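Glucanase/chitosanase (PDB 4ZY9) belongs to a chitosanase/glucanase that probably hydrolyses chitosan and related glucans, this chain being one of its CBM32 chitosan-binding modules. Local coordinates at residues Ala23-Ser28 with Thr36-Ser41; Arg29-Ser34 with Ile50-Gly55; Glu68-Ser73 with Arg122-Gly127; Gly84-Trp89 with Ala112-Met117. The protein carries 1 engineered substitution. All coordinates share one frame; numbering follows the deposited sequence.

Contact 1: Ala23-Ser28 with Thr36-Ser41; sequences AGFEAS and TTRWAS
Phe25 passes Trp39 with their CA atoms 4.5 Å apart, and Ala40 N donates to Phe25 O over 3.2 Å in a fairly straight bond (161° at the hydrogen). This pairing ties the long loop after strand 14-17 of the CBM32 beta-sandwich to the short strand 39-40. A CA-H...O contact adds to it, Phe25 CA lying 3.4 Å from Arg38 O. Phe25 CG lies anti to its carbonyl carbon (chi1 -66°), which carries the ring alongside Arg38, the two side chains pointing the same way. Phe25 CE1 comes over one face of the guanidinium, 3.6 Å from Arg38 CZ, but the two planes are 57° apart, far from a flat stack. Arginine suits the place because its extended chain gives CG to the ring while NH1 reaches Ser129. Ala40 is small enough to fit its CB 3.8 Å from Phe25 CD1. With an alanine in place of Phe25, that face of the guanidinium would probably be bared and a gap left beside Ala40 CB, although Ser129 would still hold NH1. Trp39 sets CD1 against Ala27 CA (3.6 Å) and sends NE1 to Ser19 O. A water gives a hydrogen to Gly24 O while accepting one from Arg38 N, each at 2.9 Å.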
loop_
_atom_site.group_PDB
_atom_site.type_symbol
_atom_site.label_atom_id
_atom_site.label_comp_id
_atom_site.label_asym_id
_atom_site.label_seq_id
_atom_site.Cartn_x
_atom_site.Cartn_y
_atom_site.Cartn_z
ATOM N N ALA A 23 -17.727 -5.207 -3.014
ATOM C CA ALA A 23 -17.384 -5.547 -4.337
ATOM C C ALA A 23 -17.098 -4.367 -5.212
ATOM O O ALA A 23 -17.840 -3.409 -5.220
ATOM C CB ALA A 23 -18.466 -6.433 -4.967
ATOM N N GLY A 24 -16.023 -4.460 -5.918
ATOM C CA GLY A 24 -15.569 -3.456 -6.747
ATOM C C GLY A 24 -14.431 -2.597 -6.121
ATOM O O GLY A 24 -13.791 -1.808 -6.878
ATOM N N PHE A 25 -14.101 -2.849 -4.874
ATOM C CA PHE A 25 -13.063 -2.079 -4.107
ATOM C C PHE A 25 -12.045 -3.003 -3.538
ATOM O O PHE A 25 -11.405 -2.686 -2.514
ATOM C CB PHE A 25 -13.775 -1.274 -3.035
ATOM C CG PHE A 25 -14.658 -0.200 -3.632
ATOM C CD1 PHE A 25 -14.073 0.871 -4.286
ATOM C CD2 PHE A 25 -16.057 -0.262 -3.598
ATOM C CE1 PHE A 25 -14.851 1.884 -4.869
ATOM C CE2 PHE A 25 -16.807 0.782 -4.113
ATOM C CZ PHE A 25 -16.225 1.841 -4.714
ATOM N N GLU A 26 -11.847 -4.120 -4.200
ATOM C CA GLU A 26 -10.896 -5.138 -3.770
ATOM C C GLU A 26 -9.455 -4.578 -3.714
ATOM O O GLU A 26 -9.088 -3.628 -4.438
ATOM C CB GLU A 26 -10.901 -6.333 -4.724
ATOM C CG GLU A 26 -12.205 -7.134 -4.765
ATOM C CD GLU A 26 -13.301 -6.450 -5.599
ATOM O OE1 GLU A 26 -13.038 -5.536 -6.373
ATOM O OE2 GLU A 26 -14.518 -6.879 -5.451
ATOM N N ALA A 27 -8.660 -5.191 -2.883
ATOM C CA ALA A 27 -7.231 -4.786 -2.744
ATOM C C ALA A 27 -6.529 -4.798 -4.087
ATOM O O ALA A 27 -5.727 -3.894 -4.359
ATOM C CB ALA A 27 -6.556 -5.727 -1.768
ATOM N N SER A 28 -6.850 -5.760 -4.934
ATOM C CA SER A 28 -6.258 -5.852 -6.260
ATOM C C SER A 28 -6.363 -4.584 -7.075
ATOM O O SER A 28 -5.577 -4.369 -7.973
ATOM C CB SER A 28 -6.880 -7.102 -7.063
ATOM O OG SER A 28 -8.253 -6.769 -7.340
ATOM N N THR A 36 -8.557 4.465 -12.664
ATOM C CA THR A 36 -9.983 4.389 -12.798
ATOM C C THR A 36 -10.618 3.424 -11.858
ATOM O O THR A 36 -11.885 3.301 -11.804
ATOM C CB THR A 36 -10.410 3.926 -14.223
ATOM O OG1 THR A 36 -9.954 2.604 -14.541
ATOM C CG2 THR A 36 -9.783 4.945 -15.278
ATOM N N THR A 37 -9.834 2.759 -11.013
ATOM C CA THR A 37 -10.281 1.724 -10.066
ATOM C C THR A 37 -9.456 1.947 -8.787
ATOM O O THR A 37 -8.341 2.504 -8.833
ATOM C CB THR A 37 -9.944 0.330 -10.581
ATOM O OG1 THR A 37 -8.474 0.265 -10.731
ATOM C CG2 THR A 37 -10.645 -0.033 -11.785
ATOM N N ARG A 38 -10.020 1.579 -7.661
ATOM C CA ARG A 38 -9.298 1.738 -6.371
ATOM C C ARG A 38 -9.683 0.661 -5.386
ATOM O O ARG A 38 -10.819 0.148 -5.412
ATOM C CB ARG A 38 -9.650 3.131 -5.802
ATOM C CG ARG A 38 -11.149 3.428 -5.524
ATOM C CD ARG A 38 -11.326 4.856 -5.223
ATOM N NE ARG A 38 -12.761 5.160 -5.148
ATOM C CZ ARG A 38 -13.501 5.169 -4.051
ATOM N NH1 ARG A 38 -12.939 5.035 -2.842
ATOM N NH2 ARG A 38 -14.793 5.445 -4.119
ATOM N N TRP A 39 -8.718 0.317 -4.535
ATOM C CA TRP A 39 -9.056 -0.306 -3.255
ATOM C C TRP A 39 -9.701 0.741 -2.381
ATOM O O TRP A 39 -9.240 1.896 -2.331
ATOM C CB TRP A 39 -7.775 -0.803 -2.578
ATOM C CG TRP A 39 -7.969 -1.162 -1.173
ATOM C CD1 TRP A 39 -8.793 -2.238 -0.683
ATOM C CD2 TRP A 39 -7.395 -0.554 -0.011
ATOM N NE1 TRP A 39 -8.725 -2.254 0.666
ATOM C CE2 TRP A 39 -7.877 -1.265 1.140
ATOM C CE3 TRP A 39 -6.512 0.520 0.211
ATOM C CZ2 TRP A 39 -7.453 -1.008 2.429
ATOM C CZ3 TRP A 39 -6.142 0.812 1.465
ATOM C CH2 TRP A 39 -6.599 0.064 2.579
ATOM N N ALA A 40 -10.697 0.337 -1.614
ATOM C CA ALA A 40 -11.228 1.199 -0.512
ATOM C C ALA A 40 -11.492 0.238 0.647
ATOM O O ALA A 40 -12.109 -0.846 0.426
ATOM C CB ALA A 40 -12.501 1.905 -0.939
ATOM N N SER A 41 -11.094 0.609 1.828
ATOM C CA SER A 41 -11.310 -0.221 3.031
ATOM C C SER A 41 -12.722 -0.012 3.538
ATOM O O SER A 41 -13.462 0.884 3.126
ATOM C CB SER A 41 -10.316 0.296 4.143
ATOM O OG SER A 41 -10.659 1.509 4.685
HETATM O O HOH W 1 -12.732 0.603 -7.978
#

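Contact 2: Arg29-Ser34 with Ile50-Gly55; sequences RAFDGS and IYVNLG
Phe31 turns one ring face to Val52 and an edge to Ile50, so two aliphatic residues of one strand hold it in different ways. Phe31 and Val52 cross obliquely: Val52 CG2 stands over the ring, 4.1 Å from the Phe31 centroid and 22° off its normal, a CH-pi contact, while Val52 CB comes within 3.5 Å of Phe31 CE1. Ile50 instead slides past in the opposite direction, its CD1 near the ring plane and 3.9 Å from Phe31 CE2. With CG1 trans to the backbone N (chi1 -179°) and the chain extended beyond it, Ile50 also sets CD1 4.2 Å from Ala30 CB. The site is buried and apolar, which fits phenylalanine against the beta-branched Val52 and Ile50. A serine replacing Phe31 would probably leave both facing a gap. No hydrogen bond crosses the contact; two side-chain oxygens instead close Asx turns within the segments, Asp32 OD1 accepting from Ser34 N (3.0 Å) and Asn53 OD1 from Gly55 N (2.8 Å). Strand 48-54 lies between strands 14-17 and 114-122, and the Phe31 ring reaches across to touch Ala15 of the first and Phe133 of strand 129-136 in the other sheet.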
loop_
_atom_site.group_PDB
_atom_site.type_symbol
_atom_site.label_atom_id
_atom_site.label_comp_id
_atom_site.label_asym_id
_atom_site.label_seq_id
_atom_site.Cartn_x
_atom_site.Cartn_y
_atom_site.Cartn_z
ATOM N N ARG A 29 -7.388 -3.807 -6.883
ATOM C CA ARG A 29 -7.608 -2.643 -7.711
ATOM C C ARG A 29 -6.584 -1.590 -7.541
ATOM O O ARG A 29 -6.393 -0.744 -8.429
ATOM C CB ARG A 29 -8.991 -2.034 -7.432
ATOM C CG ARG A 29 -10.203 -2.971 -7.479
ATOM C CD ARG A 29 -10.292 -3.609 -8.751
ATOM N NE ARG A 29 -11.426 -4.539 -8.786
ATOM C CZ ARG A 29 -12.694 -4.244 -9.099
ATOM N NH1 ARG A 29 -13.113 -2.966 -9.326
ATOM N NH2 ARG A 29 -13.577 -5.287 -9.180
ATOM N N ALA A 30 -5.842 -1.584 -6.417
ATOM C CA ALA A 30 -4.696 -0.623 -6.288
ATOM C C ALA A 30 -3.534 -1.040 -7.134
ATOM O O ALA A 30 -2.601 -0.220 -7.349
ATOM C CB ALA A 30 -4.311 -0.519 -4.848
ATOM N N PHE A 31 -3.485 -2.252 -7.694
ATOM C CA PHE A 31 -2.324 -2.816 -8.387
ATOM C C PHE A 31 -2.526 -3.042 -9.811
ATOM O O PHE A 31 -1.736 -3.750 -10.454
ATOM C CB PHE A 31 -1.885 -4.062 -7.582
ATOM C CG PHE A 31 -1.468 -3.707 -6.201
ATOM C CD1 PHE A 31 -0.224 -3.257 -5.972
ATOM C CD2 PHE A 31 -2.351 -3.822 -5.175
ATOM C CE1 PHE A 31 0.104 -2.904 -4.680
ATOM C CE2 PHE A 31 -1.996 -3.501 -3.867
ATOM C CZ PHE A 31 -0.757 -3.000 -3.662
ATOM N N ASP A 32 -3.593 -2.521 -10.374
ATOM C CA ASP A 32 -3.951 -2.811 -11.770
ATOM C C ASP A 32 -3.426 -1.817 -12.786
ATOM O O ASP A 32 -3.706 -1.946 -13.953
ATOM C CB ASP A 32 -5.452 -2.992 -11.910
ATOM C CG ASP A 32 -6.281 -1.702 -11.698
ATOM O OD1 ASP A 32 -5.679 -0.657 -11.410
ATOM O OD2 ASP A 32 -7.512 -1.802 -11.899
ATOM N N GLY A 33 -2.647 -0.859 -12.371
ATOM C CA GLY A 33 -2.048 0.023 -13.296
ATOM C C GLY A 33 -2.984 1.119 -13.756
ATOM O O GLY A 33 -2.563 1.901 -14.649
ATOM N N SER A 34 -4.146 1.324 -13.124
ATOM C CA SER A 34 -5.139 2.383 -13.545
ATOM C C SER A 34 -5.620 3.179 -12.457
ATOM O O SER A 34 -5.936 2.648 -11.332
ATOM C CB SER A 34 -6.293 1.673 -14.239
ATOM O OG SER A 34 -7.282 2.608 -14.684
ATOM N N ILE A 50 -2.976 -2.506 3.475
ATOM C CA ILE A 50 -2.986 -3.232 2.258
ATOM C C ILE A 50 -1.586 -3.638 1.944
ATOM O O ILE A 50 -0.662 -2.792 2.095
ATOM C CB ILE A 50 -3.628 -2.407 1.112
ATOM C CG1 ILE A 50 -3.664 -3.197 -0.209
ATOM C CG2 ILE A 50 -2.958 -1.043 0.937
ATOM C CD1 ILE A 50 -4.615 -2.602 -1.172
ATOM N N TYR A 51 -1.335 -4.846 1.502
ATOM C CA TYR A 51 -0.036 -5.253 1.059
ATOM C C TYR A 51 -0.106 -5.971 -0.252
ATOM O O TYR A 51 -1.185 -6.485 -0.676
ATOM C CB TYR A 51 0.800 -6.118 2.068
ATOM C CG TYR A 51 0.294 -7.492 2.381
ATOM C CD1 TYR A 51 0.466 -8.564 1.520
ATOM C CD2 TYR A 51 -0.300 -7.766 3.568
ATOM C CE1 TYR A 51 0.063 -9.850 1.883
ATOM C CE2 TYR A 51 -0.703 -9.074 3.930
ATOM C CZ TYR A 51 -0.497 -10.041 3.053
ATOM O OH TYR A 51 -0.890 -11.345 3.427
ATOM N N VAL A 52 1.004 -6.018 -0.973
ATOM C CA VAL A 52 1.213 -6.740 -2.224
ATOM C C VAL A 52 2.241 -7.802 -2.037
ATOM O O VAL A 52 3.233 -7.609 -1.371
ATOM C CB VAL A 52 1.538 -5.788 -3.386
ATOM C CG1 VAL A 52 2.793 -5.010 -3.173
ATOM C CG2 VAL A 52 1.502 -6.504 -4.704
ATOM N N ASN A 53 1.993 -8.978 -2.692
ATOM C CA ASN A 53 2.943 -10.083 -2.800
ATOM C C ASN A 53 3.651 -9.917 -4.094
ATOM O O ASN A 53 3.019 -10.113 -5.174
ATOM C CB ASN A 53 2.129 -11.385 -2.710
ATOM C CG ASN A 53 3.017 -12.615 -2.800
ATOM O OD1 ASN A 53 4.137 -12.555 -3.220
ATOM N ND2 ASN A 53 2.452 -13.768 -2.454
ATOM N N LEU A 54 4.891 -9.539 -4.085
ATOM C CA LEU A 54 5.662 -9.391 -5.311
ATOM C C LEU A 54 5.969 -10.683 -6.068
ATOM O O LEU A 54 6.472 -10.642 -7.206
ATOM C CB LEU A 54 6.939 -8.594 -5.012
ATOM C CG LEU A 54 6.818 -7.247 -4.366
ATOM C CD1 LEU A 54 8.137 -6.705 -4.082
ATOM C CD2 LEU A 54 5.975 -6.316 -5.239
ATOM N N GLY A 55 5.647 -11.803 -5.455
ATOM C CA GLY A 55 5.761 -13.129 -6.133
ATOM C C GLY A 55 7.007 -13.859 -5.682
ATOM O O GLY A 55 7.067 -15.082 -5.715
#

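Contact 3: Glu68-Ser73 with Arg122-Gly127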
loop_
_atom_site.group_PDB
_atom_site.type_symbol
_atom_site.label_atom_id
_atom_site.label_comp_id
_atom_site.label_asym_id
_atom_site.label_seq_id
_atom_site.Cartn_x
_atom_site.Cartn_y
_atom_site.Cartn_z
ATOM N N GLU A 68 -6.989 8.220 -3.182
ATOM C CA GLU A 68 -8.244 8.846 -3.374
ATOM C C GLU A 68 -8.458 9.891 -2.224
ATOM O O GLU A 68 -7.649 10.022 -1.364
ATOM C CB GLU A 68 -9.303 7.735 -3.484
ATOM C CG GLU A 68 -10.771 8.154 -3.880
ATOM C CD GLU A 68 -11.687 8.344 -2.715
ATOM O OE1 GLU A 68 -11.404 8.019 -1.555
ATOM O OE2 GLU A 68 -12.787 8.915 -2.988
ATOM N N ALA A 69 -9.612 10.566 -2.271
ATOM C CA ALA A 69 -9.883 11.591 -1.260
ATOM C C ALA A 69 -9.667 11.023 0.125
ATOM O O ALA A 69 -9.332 11.743 1.055
ATOM C CB ALA A 69 -11.297 12.120 -1.412
ATOM N N ALA A 70 -10.020 9.763 0.349
ATOM C CA ALA A 70 -9.949 9.149 1.673
ATOM C C ALA A 70 -8.525 8.707 1.965
ATOM O O ALA A 70 -8.177 7.445 1.853
ATOM C CB ALA A 70 -10.973 8.039 1.745
ATOM N N TYR A 71 -7.647 9.665 2.223
ATOM C CA TYR A 71 -6.247 9.366 2.429
ATOM C C TYR A 71 -5.867 9.101 3.914
ATOM O O TYR A 71 -6.649 9.446 4.823
ATOM C CB TYR A 71 -5.381 10.508 1.848
ATOM C CG TYR A 71 -5.501 11.842 2.620
ATOM C CD1 TYR A 71 -6.475 12.742 2.274
ATOM C CD2 TYR A 71 -4.700 12.150 3.676
ATOM C CE1 TYR A 71 -6.628 13.936 2.969
ATOM C CE2 TYR A 71 -4.859 13.333 4.373
ATOM C CZ TYR A 71 -5.804 14.208 3.983
ATOM O OH TYR A 71 -5.900 15.436 4.667
ATOM N N ALA A 72 -4.658 8.556 4.134
ATOM C CA ALA A 72 -4.171 8.375 5.496
ATOM C C ALA A 72 -3.271 9.530 5.846
ATOM O O ALA A 72 -2.382 9.870 5.057
ATOM C CB ALA A 72 -3.336 7.145 5.600
ATOM N N SER A 73 -3.511 10.196 6.974
ATOM C CA SER A 73 -2.592 11.173 7.482
ATOM C C SER A 73 -1.519 10.560 8.364
ATOM O O SER A 73 -0.445 11.165 8.446
ATOM C CB SER A 73 -3.327 12.299 8.198
ATOM O OG SER A 73 -4.003 11.851 9.337
ATOM N N ARG A 122 -6.855 8.531 9.613
ATOM C CA ARG A 122 -7.424 9.002 8.425
ATOM C C ARG A 122 -7.502 10.507 8.320
ATOM O O ARG A 122 -7.715 11.225 9.307
ATOM C CB ARG A 122 -8.874 8.491 8.289
ATOM C CG ARG A 122 -8.949 6.983 8.025
ATOM C CD ARG A 122 -10.374 6.414 8.276
ATOM N NE ARG A 122 -10.613 6.302 9.730
ATOM C CZ ARG A 122 -11.695 6.707 10.367
ATOM N NH1 ARG A 122 -12.739 7.193 9.716
ATOM N NH2 ARG A 122 -11.676 6.586 11.708
ATOM N N GLY A 123 -7.347 10.990 7.101
ATOM C CA GLY A 123 -7.529 12.408 6.808
ATOM C C GLY A 123 -8.973 12.810 6.655
ATOM O O GLY A 123 -9.228 14.129 6.523
ATOM N N THR A 124 -9.885 11.885 6.554
ATOM C CA THR A 124 -11.319 12.116 6.371
ATOM C C THR A 124 -12.046 11.230 7.366
ATOM O O THR A 124 -11.518 10.359 7.960
ATOM C CB THR A 124 -11.779 11.773 4.950
ATOM O OG1 THR A 124 -11.875 10.347 4.813
ATOM C CG2 THR A 124 -10.875 12.420 3.872
ATOM N N PRO A 125 -13.410 11.388 7.446
ATOM C CA PRO A 125 -14.194 10.473 8.307
ATOM C C PRO A 125 -14.592 9.218 7.670
ATOM O O PRO A 125 -15.447 8.452 8.183
ATOM C CB PRO A 125 -15.422 11.279 8.696
ATOM C CG PRO A 125 -15.473 12.382 7.721
ATOM C CD PRO A 125 -14.222 12.501 6.957
ATOM N N TYR A 126 -14.003 8.879 6.502
ATOM C CA TYR A 126 -14.475 7.729 5.712
ATOM C C TYR A 126 -13.532 6.567 5.988
ATOM O O TYR A 126 -13.356 6.212 7.159
ATOM C CB TYR A 126 -14.668 8.075 4.224
ATOM C CG TYR A 126 -15.585 9.266 4.073
ATOM C CD1 TYR A 126 -16.839 9.218 4.570
ATOM C CD2 TYR A 126 -15.122 10.499 3.659
ATOM C CE1 TYR A 126 -17.689 10.357 4.522
ATOM C CE2 TYR A 126 -15.933 11.663 3.616
ATOM C CZ TYR A 126 -17.211 11.585 4.043
ATOM O OH TYR A 126 -18.091 12.632 4.036
ATOM N N GLY A 127 -12.970 5.921 4.931
ATOM C CA GLY A 127 -12.022 4.838 5.126
ATOM C C GLY A 127 -10.600 5.283 4.628
ATOM O O GLY A 127 -10.220 6.453 4.759
HETATM O O HOH W 2 -9.488 9.061 4.978
HETATM O O HOH W 3 -5.769 13.911 9.871
#
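Tyr71 O takes the hydrogen of Gly123 N at 2.8 Å, almost in line (171° at the hydrogen), and beside this bond Ala72 and Arg122 form an antiparallel non-hydrogen-bonded pair. The bond from CA to CB of Tyr71 leads away from segment 122-127, but CG stands between the backbone N and the carbonyl carbon (chi1 68°), which brings the ring round over that segment. Further out, CE2 lies 3.7 Å and CZ 3.8 Å from Gly123 CA, which sits over one ring face in a CH-pi contact, and at the tip OH is 4.0 Å from Gly123 O. Glycine suits the place, since a CB would clash with Tyr71 CE2. Both loops pass from one sheet of the beta-sandwich to the other: residues 68-73 lead from strand 57-67 to strand 75-80, while residues 122-127 follow strand 114-122 and precede strand 129-136. Between them one water bridges the two segments: it donates to Tyr71 O and Gly127 O and accepts from Thr124 OG1 (2.7 Å). The same OG1 accepts from Tyr126 N in an ST turn, while Thr124 CG2 rests 3.3 Å from Ala69 O. Arg122 NE meanwhile forms a salt bridge with Asp46.

Contact 4: Gly84-Trp89 with Ala112-Met117; sequences GTPTNW and AKYVRM. Engineered in segment 112-117: Met117 (natural residue Val).
Arg116 lays its guanidinium flat on the Trp89 indole, the planes only 5° apart and Arg116 CZ 3.8 Å from the centroid of the five-membered ring, a cation-pi stack. It joins the loop before strand 90-95 to strand 114-122, the middle strand of one sheet of this galactose-binding-like beta-sandwich. With CG anti to the backbone N (chi1 -172°) and a bend at chi3 (72°), the Arg116 chain lies along the indole: CB over the six-membered ring, NE near the middle and NH2 3.5 Å from Trp89 CD1. The flat, cationic group thus matches the indole face. Gln78 OE1 accepts from that NH2 and helps to fix the group's rotation, and Trp49 makes a further cation-pi contact. Pro86 CB leans on the other face of the indole. The rigid proline ring offers CH groups to Tyr114 as well, its CD standing over the centre of the phenol ring, 3.8 Å from the Tyr114 centroid, while Lys113 CG touches the opposite face. Lys113 and Tyr114 sit opposite the single residue Ser80, a classic beta bulge. Trp89 CH2 meets Tyr114 CB at 3.8 Å, and at the far end of the phenol ring Tyr114 OH is hydrogen-bonded to Ser83 O.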
loop_
_atom_site.group_PDB
_atom_site.type_symbol
_atom_site.label_atom_id
_atom_site.label_comp_id
_atom_site.label_asym_id
_atom_site.label_seq_id
_atom_site.Cartn_x
_atom_site.Cartn_y
_atom_site.Cartn_z
ATOM N N GLY A 84 6.142 -17.243 3.638
ATOM C CA GLY A 84 4.745 -17.459 3.805
ATOM C C GLY A 84 3.940 -16.239 4.147
ATOM O O GLY A 84 4.322 -15.134 3.743
ATOM N N THR A 85 2.828 -16.343 4.820
ATOM C CA THR A 85 2.028 -15.177 5.194
ATOM C C THR A 85 2.915 -14.213 5.988
ATOM O O THR A 85 3.533 -14.623 6.945
ATOM C CB THR A 85 0.844 -15.658 6.052
ATOM O OG1 THR A 85 0.082 -16.573 5.249
ATOM C CG2 THR A 85 0.002 -14.448 6.505
ATOM N N PRO A 86 2.966 -12.929 5.635
ATOM C CA PRO A 86 3.956 -12.090 6.332
ATOM C C PRO A 86 3.543 -11.687 7.702
ATOM O O PRO A 86 2.428 -11.186 7.897
ATOM C CB PRO A 86 4.030 -10.822 5.415
ATOM C CG PRO A 86 2.668 -10.834 4.712
ATOM C CD PRO A 86 2.355 -12.261 4.489
ATOM N N THR A 87 4.433 -11.913 8.651
ATOM C CA THR A 87 4.246 -11.551 10.043
ATOM C C THR A 87 5.430 -10.688 10.588
ATOM O O THR A 87 5.242 -9.961 11.612
ATOM C CB THR A 87 4.060 -12.808 10.964
ATOM O OG1 THR A 87 5.256 -13.498 10.958
ATOM C CG2 THR A 87 2.931 -13.709 10.534
ATOM N N ASN A 88 6.586 -10.775 9.944
ATOM C CA ASN A 88 7.750 -10.008 10.373
ATOM C C ASN A 88 7.901 -8.853 9.360
ATOM O O ASN A 88 8.235 -9.071 8.205
ATOM C CB ASN A 88 8.980 -10.882 10.355
ATOM C CG ASN A 88 8.858 -12.094 11.192
ATOM O OD1 ASN A 88 8.987 -13.245 10.682
ATOM N ND2 ASN A 88 8.757 -11.834 12.521
ATOM N N TRP A 89 7.648 -7.665 9.879
ATOM C CA TRP A 89 7.553 -6.403 9.111
ATOM C C TRP A 89 8.608 -5.439 9.641
ATOM O O TRP A 89 8.810 -5.332 10.867
ATOM C CB TRP A 89 6.214 -5.702 9.211
ATOM C CG TRP A 89 5.046 -6.444 8.628
ATOM C CD1 TRP A 89 4.111 -7.160 9.317
ATOM C CD2 TRP A 89 4.677 -6.546 7.255
ATOM N NE1 TRP A 89 3.186 -7.687 8.467
ATOM C CE2 TRP A 89 3.480 -7.363 7.185
ATOM C CE3 TRP A 89 5.243 -6.040 6.051
ATOM C CZ2 TRP A 89 2.837 -7.633 6.031
ATOM C CZ3 TRP A 89 4.606 -6.370 4.908
ATOM C CH2 TRP A 89 3.416 -7.233 4.856
ATOM N N ALA A 112 12.447 -7.652 -0.270
ATOM C CA ALA A 112 11.071 -7.922 0.232
ATOM C C ALA A 112 10.309 -8.752 -0.746
ATOM O O ALA A 112 10.462 -8.630 -1.949
ATOM C CB ALA A 112 10.339 -6.579 0.428
ATOM N N LYS A 113 9.493 -9.625 -0.189
ATOM C CA LYS A 113 8.446 -10.305 -0.932
ATOM C C LYS A 113 7.135 -9.560 -0.772
ATOM O O LYS A 113 6.266 -9.625 -1.687
ATOM C CB LYS A 113 8.317 -11.754 -0.488
ATOM C CG LYS A 113 7.284 -12.534 -1.271
ATOM C CD LYS A 113 7.252 -13.994 -0.901
ATOM C CE LYS A 113 6.149 -14.705 -1.620
ATOM N NZ LYS A 113 6.046 -16.137 -1.239
ATOM N N TYR A 114 6.912 -8.895 0.325
ATOM C CA TYR A 114 5.675 -8.176 0.601
ATOM C C TYR A 114 5.904 -6.739 0.974
ATOM O O TYR A 114 6.863 -6.469 1.728
ATOM C CB TYR A 114 4.863 -8.852 1.719
ATOM C CG TYR A 114 4.614 -10.313 1.558
ATOM C CD1 TYR A 114 3.563 -10.805 0.818
ATOM C CD2 TYR A 114 5.502 -11.244 2.087
ATOM C CE1 TYR A 114 3.301 -12.178 0.678
ATOM C CE2 TYR A 114 5.274 -12.653 1.927
ATOM C CZ TYR A 114 4.180 -13.039 1.277
ATOM O OH TYR A 114 3.994 -14.420 1.080
ATOM N N VAL A 115 5.057 -5.839 0.499
ATOM C CA VAL A 115 5.210 -4.417 0.793
ATOM C C VAL A 115 3.834 -3.914 1.255
ATOM O O VAL A 115 2.834 -4.192 0.530
ATOM C CB VAL A 115 5.706 -3.637 -0.443
ATOM C CG1 VAL A 115 5.864 -2.156 -0.083
ATOM C CG2 VAL A 115 6.981 -4.230 -0.930
ATOM N N ARG A 116 3.755 -3.287 2.400
ATOM C CA ARG A 116 2.529 -2.904 3.031
ATOM C C ARG A 116 2.432 -1.413 3.270
ATOM O O ARG A 116 3.418 -0.803 3.703
ATOM C CB ARG A 116 2.404 -3.597 4.393
ATOM C CG ARG A 116 1.067 -3.433 5.114
ATOM C CD ARG A 116 0.712 -4.463 6.183
ATOM N NE ARG A 116 1.527 -4.299 7.387
ATOM C CZ ARG A 116 1.161 -4.747 8.611
ATOM N NH1 ARG A 116 0.047 -5.442 8.728
ATOM N NH2 ARG A 116 1.903 -4.476 9.634
HETATM N N MSE A 117 1.275 -0.878 3.066
HETATM C CA MSE A 117 0.869 0.461 3.586
HETATM C C MSE A 117 -0.015 0.200 4.770
HETATM O O MSE A 117 -1.068 -0.488 4.620
HETATM C CB MSE A 117 0.110 1.208 2.533
HETATM C CG MSE A 117 -0.159 2.684 2.848
HETATM SE SE MSE A 117 -1.474 2.995 4.338
HETATM C CE MSE A 117 -3.033 2.112 3.609
#

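Overall arrangement
The first segments of contacts 1 and 2 run on without a break as 23-34, and the centres of the two contacts lie about 10 Å apart; Thr37 OG1 probably bonds to Asp32 OD2 at 2.6 Å. Contact 2 meets contact 4 through neighbouring strands 48-54 and 114-122, where Ile50 O lies 2.9 Å from Met117 N. The engineered Met117, present as selenomethionine, touches contact 1, its CE 4.0 Å from Trp39 CZ3. Contact 3 approaches contact 1 through a long, weak ion pair, Arg38 NH1 to Glu68 OE1. Contacts 3 and 4 stand on opposite sides of the chain's centre, their own centres about 23 Å apart. As in other CBM32 modules, the ligand, here chitosan, probably binds at loops joining the strands.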